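Local coordinates for cysteine desulfurase (Stenotrophomonas maltophilia, PDB 6WCI), which probably removes sulfur from L-cysteine with the help of pyridoxal 5'-phosphate, releasing L-alanine and handing the sulfur to a carrier, at residues 150-153 and 154-158; 142-145 and 146-149. All blocks are in the same frame, centred on the assembly; numbering follows the deposited sequence.

Contact 1: residues 150-153 and 154-158; sequences WQLV and AQRTG
Val153 and Thr157, four residues apart at the end of helix 148-157, meet at the carbonyl oxygen of Val153, which takes several hydrogen bonds. Thr157 OG1 donates to Val153 O over 2.7 Å, and Arg156 N reaches the same oxygen over 3.1 Å from the opposite face of the carbonyl plane. Thr157 N adds a weak bond. The hydroxyl lies between the backbone N and the carbonyl carbon of its own residue (chi1 65°), which turns it back to the preceding turn, and Ala159 N bonds to the same OG1. One turn earlier in the helix the bonding is i-to-i+4. Ala154 N donates to Trp150 O at 2.9 Å in a nearly straight bond (168°), and Gln155 N to Gln151 O at 3.0 Å. Arg156 N to Leu152 O is weak, so this amide leans toward the i-to-i+3 partner, Val153 O. Gly158 then leaves the helix with positive phi.

The helix links strands 135-139 and 160-164 in a beta-alpha-beta unit of the PLP-enzyme fold. Trp150 and Val153 face inward, onto helix 114-126 and strand 135-139.

Side-chain packing brings together Leu152 and Arg156, which run alongside each other in the same direction. The arginine chain is extended from CG to NE, with CG at 3.4 Å from Leu152 O. Leu152 CB lies over one face of the guanidinium, and Leu152 CD2 approaches Arg156 NH2 to 4.0 Å. Thr157 CG2 also reaches Val153 CG1, at 4.1 Å.

Polar side-chain ends are held from outside: Arg156 NH1 bonds to Tyr123 OH and NH2 to Pro268 O of the second subunit, while the Gln151 amide bonds to Thr284 and Ser280 of that same subunit.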
ATOM      1  N   TRP B 150       3.774   6.067 -18.368  1.00 32.07           N
ATOM      2  CA  TRP B 150       3.564   6.075 -19.809  1.00 32.94           C
ATOM      3  C   TRP B 150       4.873   5.840 -20.555  1.00 36.06           C
ATOM      4  O   TRP B 150       4.865   5.280 -21.657  1.00 29.96           O
ATOM      5  CB  TRP B 150       2.891   7.382 -20.227  1.00 35.87           C
ATOM      6  CG  TRP B 150       1.731   7.698 -19.334  1.00 35.85           C
ATOM      7  CD1 TRP B 150       1.629   8.741 -18.453  1.00 33.60           C
ATOM      8  CD2 TRP B 150       0.527   6.927 -19.188  1.00 34.77           C
ATOM      9  NE1 TRP B 150       0.428   8.678 -17.781  1.00 35.73           N
ATOM     10  CE2 TRP B 150      -0.266   7.575 -18.212  1.00 32.94           C
ATOM     11  CE3 TRP B 150       0.041   5.753 -19.790  1.00 31.56           C
ATOM     12  CZ2 TRP B 150      -1.518   7.100 -17.831  1.00 35.03           C
ATOM     13  CZ3 TRP B 150      -1.203   5.281 -19.413  1.00 32.94           C
ATOM     14  CH2 TRP B 150      -1.969   5.952 -18.428  1.00 30.86           C
ATOM     15  N   GLN B 151       6.004   6.201 -19.947  1.00 35.71           N
ATOM     16  CA  GLN B 151       7.300   5.875 -20.529  1.00 30.08           C
ATOM     17  C   GLN B 151       7.582   4.380 -20.477  1.00 31.87           C
ATOM     18  O   GLN B 151       8.233   3.836 -21.377  1.00 30.07           O
ATOM     19  CB  GLN B 151       8.397   6.653 -19.810  1.00 37.08           C
ATOM     20  CG  GLN B 151       8.375   8.142 -20.157  1.00 37.12           C
ATOM     21  CD  GLN B 151       9.427   8.922 -19.418  1.00 33.62           C
ATOM     22  OE1 GLN B 151       9.640   8.714 -18.223  1.00 36.62           O
ATOM     23  NE2 GLN B 151      10.094   9.835 -20.120  1.00 34.98           N
ATOM     24  N   LEU B 152       7.113   3.698 -19.431  1.00 34.13           N
ATOM     25  CA  LEU B 152       7.224   2.245 -19.420  1.00 37.30           C
ATOM     26  C   LEU B 152       6.346   1.623 -20.508  1.00 36.12           C
ATOM     27  O   LEU B 152       6.737   0.635 -21.138  1.00 39.67           O
ATOM     28  CB  LEU B 152       6.864   1.709 -18.026  1.00 32.06           C
ATOM     29  CG  LEU B 152       7.777   2.178 -16.886  1.00 35.15           C
ATOM     30  CD1 LEU B 152       7.280   1.681 -15.501  1.00 31.48           C
ATOM     31  CD2 LEU B 152       9.215   1.745 -17.129  1.00 27.69           C
ATOM     32  N   VAL B 153       5.159   2.188 -20.744  1.00 33.87           N
ATOM     33  CA  VAL B 153       4.262   1.662 -21.776  1.00 33.83           C
ATOM     34  C   VAL B 153       4.877   1.829 -23.165  1.00 36.79           C
ATOM     35  O   VAL B 153       4.853   0.907 -23.995  1.00 37.16           O
ATOM     36  CB  VAL B 153       2.889   2.358 -21.684  1.00 36.74           C
ATOM     37  CG1 VAL B 153       2.088   2.153 -22.980  1.00 28.96           C
ATOM     38  CG2 VAL B 153       2.110   1.887 -20.456  1.00 25.51           C
ATOM     39  N   ALA B 154       5.417   3.017 -23.447  1.00 36.20           N
ATOM     40  CA  ALA B 154       6.095   3.244 -24.716  1.00 40.39           C
ATOM     41  C   ALA B 154       7.274   2.292 -24.882  1.00 40.27           C
ATOM     42  O   ALA B 154       7.527   1.785 -25.983  1.00 42.62           O
ATOM     43  CB  ALA B 154       6.559   4.695 -24.798  1.00 42.82           C
ATOM     44  N   GLN B 155       7.992   2.023 -23.788  1.00 38.15           N
ATOM     45  CA  GLN B 155       9.155   1.139 -23.837  1.00 42.71           C
ATOM     46  C   GLN B 155       8.774  -0.287 -24.223  1.00 43.24           C
ATOM     47  O   GLN B 155       9.604  -1.019 -24.780  1.00 38.65           O
ATOM     48  CB  GLN B 155       9.861   1.132 -22.479  1.00 39.21           C
ATOM     49  CG  GLN B 155      11.134   0.300 -22.428  1.00 37.33           C
ATOM     50  CD  GLN B 155      12.269   0.965 -23.161  1.00 43.17           C
ATOM     51  OE1 GLN B 155      12.927   1.853 -22.625  1.00 47.92           O
ATOM     52  NE2 GLN B 155      12.501   0.549 -24.403  1.00 43.29           N
ATOM     53  N   ARG B 156       7.538  -0.705 -23.934  1.00 33.04           N
ATOM     54  CA  ARG B 156       7.130  -2.079 -24.178  1.00 36.74           C
ATOM     55  C   ARG B 156       6.107  -2.236 -25.291  1.00 38.32           C
ATOM     56  O   ARG B 156       5.816  -3.376 -25.671  1.00 39.66           O
ATOM     57  CB  ARG B 156       6.578  -2.690 -22.887  1.00 33.28           C
ATOM     58  CG  ARG B 156       7.551  -2.562 -21.740  1.00 30.73           C
ATOM     59  CD  ARG B 156       6.968  -3.014 -20.397  1.00 29.66           C
ATOM     60  NE  ARG B 156       7.902  -2.641 -19.344  1.00 28.50           N
ATOM     61  CZ  ARG B 156       7.624  -2.600 -18.046  1.00 29.44           C
ATOM     62  NH1 ARG B 156       6.419  -2.923 -17.592  1.00 29.30           N
ATOM     63  NH2 ARG B 156       8.568  -2.225 -17.198  1.00 26.10           N
ATOM     64  N   THR B 157       5.561  -1.138 -25.827  1.00 36.65           N
ATOM     65  CA  THR B 157       4.608  -1.194 -26.930  1.00 34.39           C
ATOM     66  C   THR B 157       5.083  -0.518 -28.203  1.00 37.98           C
ATOM     67  O   THR B 157       4.527  -0.794 -29.270  1.00 36.54           O
ATOM     68  CB  THR B 157       3.275  -0.540 -26.533  1.00 43.42           C
ATOM     69  OG1 THR B 157       3.474   0.860 -26.307  1.00 43.08           O
ATOM     70  CG2 THR B 157       2.716  -1.169 -25.270  1.00 37.81           C
ATOM     71  N   GLY B 158       6.062   0.373 -28.130  1.00 35.13           N
ATOM     72  CA  GLY B 158       6.404   1.170 -29.280  1.00 36.64           C
ATOM     73  C   GLY B 158       5.541   2.395 -29.469  1.00 41.40           C
ATOM     74  O   GLY B 158       5.709   3.097 -30.471  1.00 41.74           O
TER

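Contact 2: residues 142-145 and 146-149; sequences EHHA and NIVP
Glu142 and Asn146 lie side by side, and Asn146 ND2 donates to Glu142 OE1 over 2.8 Å at 159°. The acceptor lies close to the amide plane of Asn146, yet OE1 is met from above the carboxylate plane, the two groups being turned 72° apart. A bend at chi2 (-48°) folds the glutamate chain into this position. Its other oxygen, OE2, is taken by Thr191 N and Thr139 OG1, while Glu142 CB packs against Ile147 CG1 at 3.8 Å.

At His143 the carbonyl oxygen accepts Asn146 N at 2.7 Å, an i-to-i+3 bond that closes the turn, and the ring turns back so that ND1 accepts the amide of Ala145 at 2.9 Å.

His144 offers its carbonyl oxygen to two amides: Val148 N at 3.0 Å, in the carbonyl plane, and Ile147 N from above that plane. This is the start of helix 148-157, with Ile147 at the N-cap. Ile147 CD1 sits by the edge of the His144 ring, and His144 CB meets Val148 CG2 at 4.1 Å. The ring reaches outward, NE2 to His386 N and ND1 to the hydroxyl of the oxidised cysteine at 384, probably the persulfide-forming cysteine of SufS enzymes.

Ala145 O faces Pro149, with CD at 3.3 Å where an amide N-H would otherwise complete the helical turn.

The buried Glu142 carboxylate has three hydrogen-bond partners, two of them N-H donors, which is consistent with an ionised group, and Asn146, itself engaged through OD1 with Trp150 NE1, is thereby fixed at both ends of its amide.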
ATOM      1  N   GLU B 142       2.938  17.808 -15.934  1.00 43.31           N
ATOM      2  CA  GLU B 142       2.590  16.594 -15.203  1.00 39.89           C
ATOM      3  C   GLU B 142       3.643  16.252 -14.159  1.00 43.21           C
ATOM      4  O   GLU B 142       4.831  16.546 -14.313  1.00 37.08           O
ATOM      5  CB  GLU B 142       2.435  15.400 -16.154  1.00 36.20           C
ATOM      6  CG  GLU B 142       1.244  15.530 -17.087  1.00 41.63           C
ATOM      7  CD  GLU B 142      -0.014  15.926 -16.333  1.00 49.03           C
ATOM      8  OE1 GLU B 142      -0.461  15.145 -15.457  1.00 44.78           O
ATOM      9  OE2 GLU B 142      -0.541  17.027 -16.603  1.00 43.21           O
ATOM     10  N   HIS B 143       3.184  15.617 -13.089  1.00 36.46           N
ATOM     11  CA  HIS B 143       4.063  15.057 -12.084  1.00 40.68           C
ATOM     12  C   HIS B 143       4.608  13.735 -12.614  1.00 40.03           C
ATOM     13  O   HIS B 143       3.991  13.096 -13.471  1.00 31.26           O
ATOM     14  CB  HIS B 143       3.260  14.897 -10.786  1.00 42.89           C
ATOM     15  CG  HIS B 143       4.013  14.317  -9.630  1.00 40.04           C
ATOM     16  ND1 HIS B 143       4.162  12.960  -9.450  1.00 34.10           N
ATOM     17  CD2 HIS B 143       4.554  14.903  -8.530  1.00 41.23           C
ATOM     18  CE1 HIS B 143       4.811  12.733  -8.321  1.00 36.76           C
ATOM     19  NE2 HIS B 143       5.055  13.898  -7.741  1.00 38.49           N
ATOM     20  N   HIS B 144       5.788  13.341 -12.126  1.00 41.47           N
ATOM     21  CA  HIS B 144       6.374  12.072 -12.551  1.00 40.73           C
ATOM     22  C   HIS B 144       5.390  10.918 -12.457  1.00 38.34           C
ATOM     23  O   HIS B 144       5.455   9.985 -13.263  1.00 34.97           O
ATOM     24  CB  HIS B 144       7.612  11.763 -11.722  1.00 38.87           C
ATOM     25  CG  HIS B 144       8.748  12.692 -11.994  1.00 34.79           C
ATOM     26  ND1 HIS B 144       9.855  12.775 -11.180  1.00 36.75           N
ATOM     27  CD2 HIS B 144       8.956  13.564 -13.008  1.00 35.07           C
ATOM     28  CE1 HIS B 144      10.691  13.673 -11.670  1.00 44.65           C
ATOM     29  NE2 HIS B 144      10.168  14.170 -12.778  1.00 40.79           N
ATOM     30  N   ALA B 145       4.469  10.965 -11.489  1.00 37.90           N
ATOM     31  CA  ALA B 145       3.452   9.923 -11.395  1.00 39.32           C
ATOM     32  C   ALA B 145       2.649   9.802 -12.685  1.00 36.61           C
ATOM     33  O   ALA B 145       2.170   8.716 -13.014  1.00 32.05           O
ATOM     34  CB  ALA B 145       2.510  10.205 -10.230  1.00 30.86           C
ATOM     35  N   ASN B 146       2.478  10.901 -13.421  1.00 36.82           N
ATOM     36  CA  ASN B 146       1.716  10.864 -14.663  1.00 36.73           C
ATOM     37  C   ASN B 146       2.616  10.968 -15.885  1.00 30.83           C
ATOM     38  O   ASN B 146       2.161  11.388 -16.954  1.00 39.07           O
ATOM     39  CB  ASN B 146       0.657  11.964 -14.669  1.00 39.72           C
ATOM     40  CG  ASN B 146      -0.619  11.539 -15.371  1.00 37.94           C
ATOM     41  OD1 ASN B 146      -0.830  10.347 -15.667  1.00 37.23           O
ATOM     42  ND2 ASN B 146      -1.480  12.507 -15.648  1.00 35.44           N
ATOM     43  N   ILE B 147       3.884  10.581 -15.753  1.00 30.23           N
ATOM     44  CA  ILE B 147       4.815  10.553 -16.877  1.00 32.21           C
ATOM     45  C   ILE B 147       5.449   9.174 -16.973  1.00 39.64           C
ATOM     46  O   ILE B 147       5.345   8.503 -18.001  1.00 34.98           O
ATOM     47  CB  ILE B 147       5.908  11.623 -16.736  1.00 36.07           C
ATOM     48  CG1 ILE B 147       5.298  13.027 -16.755  1.00 33.81           C
ATOM     49  CG2 ILE B 147       6.971  11.428 -17.814  1.00 34.05           C
ATOM     50  CD1 ILE B 147       6.286  14.153 -16.423  1.00 34.81           C
ATOM     51  N   VAL B 148       6.124   8.760 -15.896  1.00 40.26           N
ATOM     52  CA  VAL B 148       6.932   7.538 -15.947  1.00 37.36           C
ATOM     53  C   VAL B 148       6.123   6.301 -16.312  1.00 42.75           C
ATOM     54  O   VAL B 148       6.610   5.494 -17.119  1.00 35.28           O
ATOM     55  CB  VAL B 148       7.714   7.372 -14.641  1.00 38.12           C
ATOM     56  CG1 VAL B 148       8.650   6.191 -14.723  1.00 32.03           C
ATOM     57  CG2 VAL B 148       8.471   8.663 -14.329  1.00 30.25           C
ATOM     58  N   PRO B 149       4.917   6.064 -15.771  1.00 34.00           N
ATOM     59  CA  PRO B 149       4.153   4.901 -16.251  1.00 34.45           C
ATOM     60  C   PRO B 149       3.985   4.897 -17.756  1.00 34.94           C
ATOM     61  O   PRO B 149       4.096   3.835 -18.380  1.00 30.43           O
ATOM     62  CB  PRO B 149       2.810   5.036 -15.521  1.00 39.13           C
ATOM     63  CG  PRO B 149       3.157   5.785 -14.268  1.00 41.21           C
ATOM     64  CD  PRO B 149       4.175   6.795 -14.729  1.00 36.67           C
TER

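Overall arrangement
Along the chain, strand 135-139 gives way to a loop, and contact 2 (142-149) turns that loop into the first residues of helix 148-157. Contact 1 (150-158) takes over directly, carrying the helix to its end ahead of strand 160-164. Neither contact encloses the other: they follow in series, with centres about 13 Å apart. Contact 2 lies deeper, about 12 Å from the chain's centre against about 24 Å for contact 1. Local bonding thus shapes both ends of helix 148-157, while helix 114-126 packs against both contacts. The second subunit touches residues of both too, so part of the helix surface lies at the dimer interface.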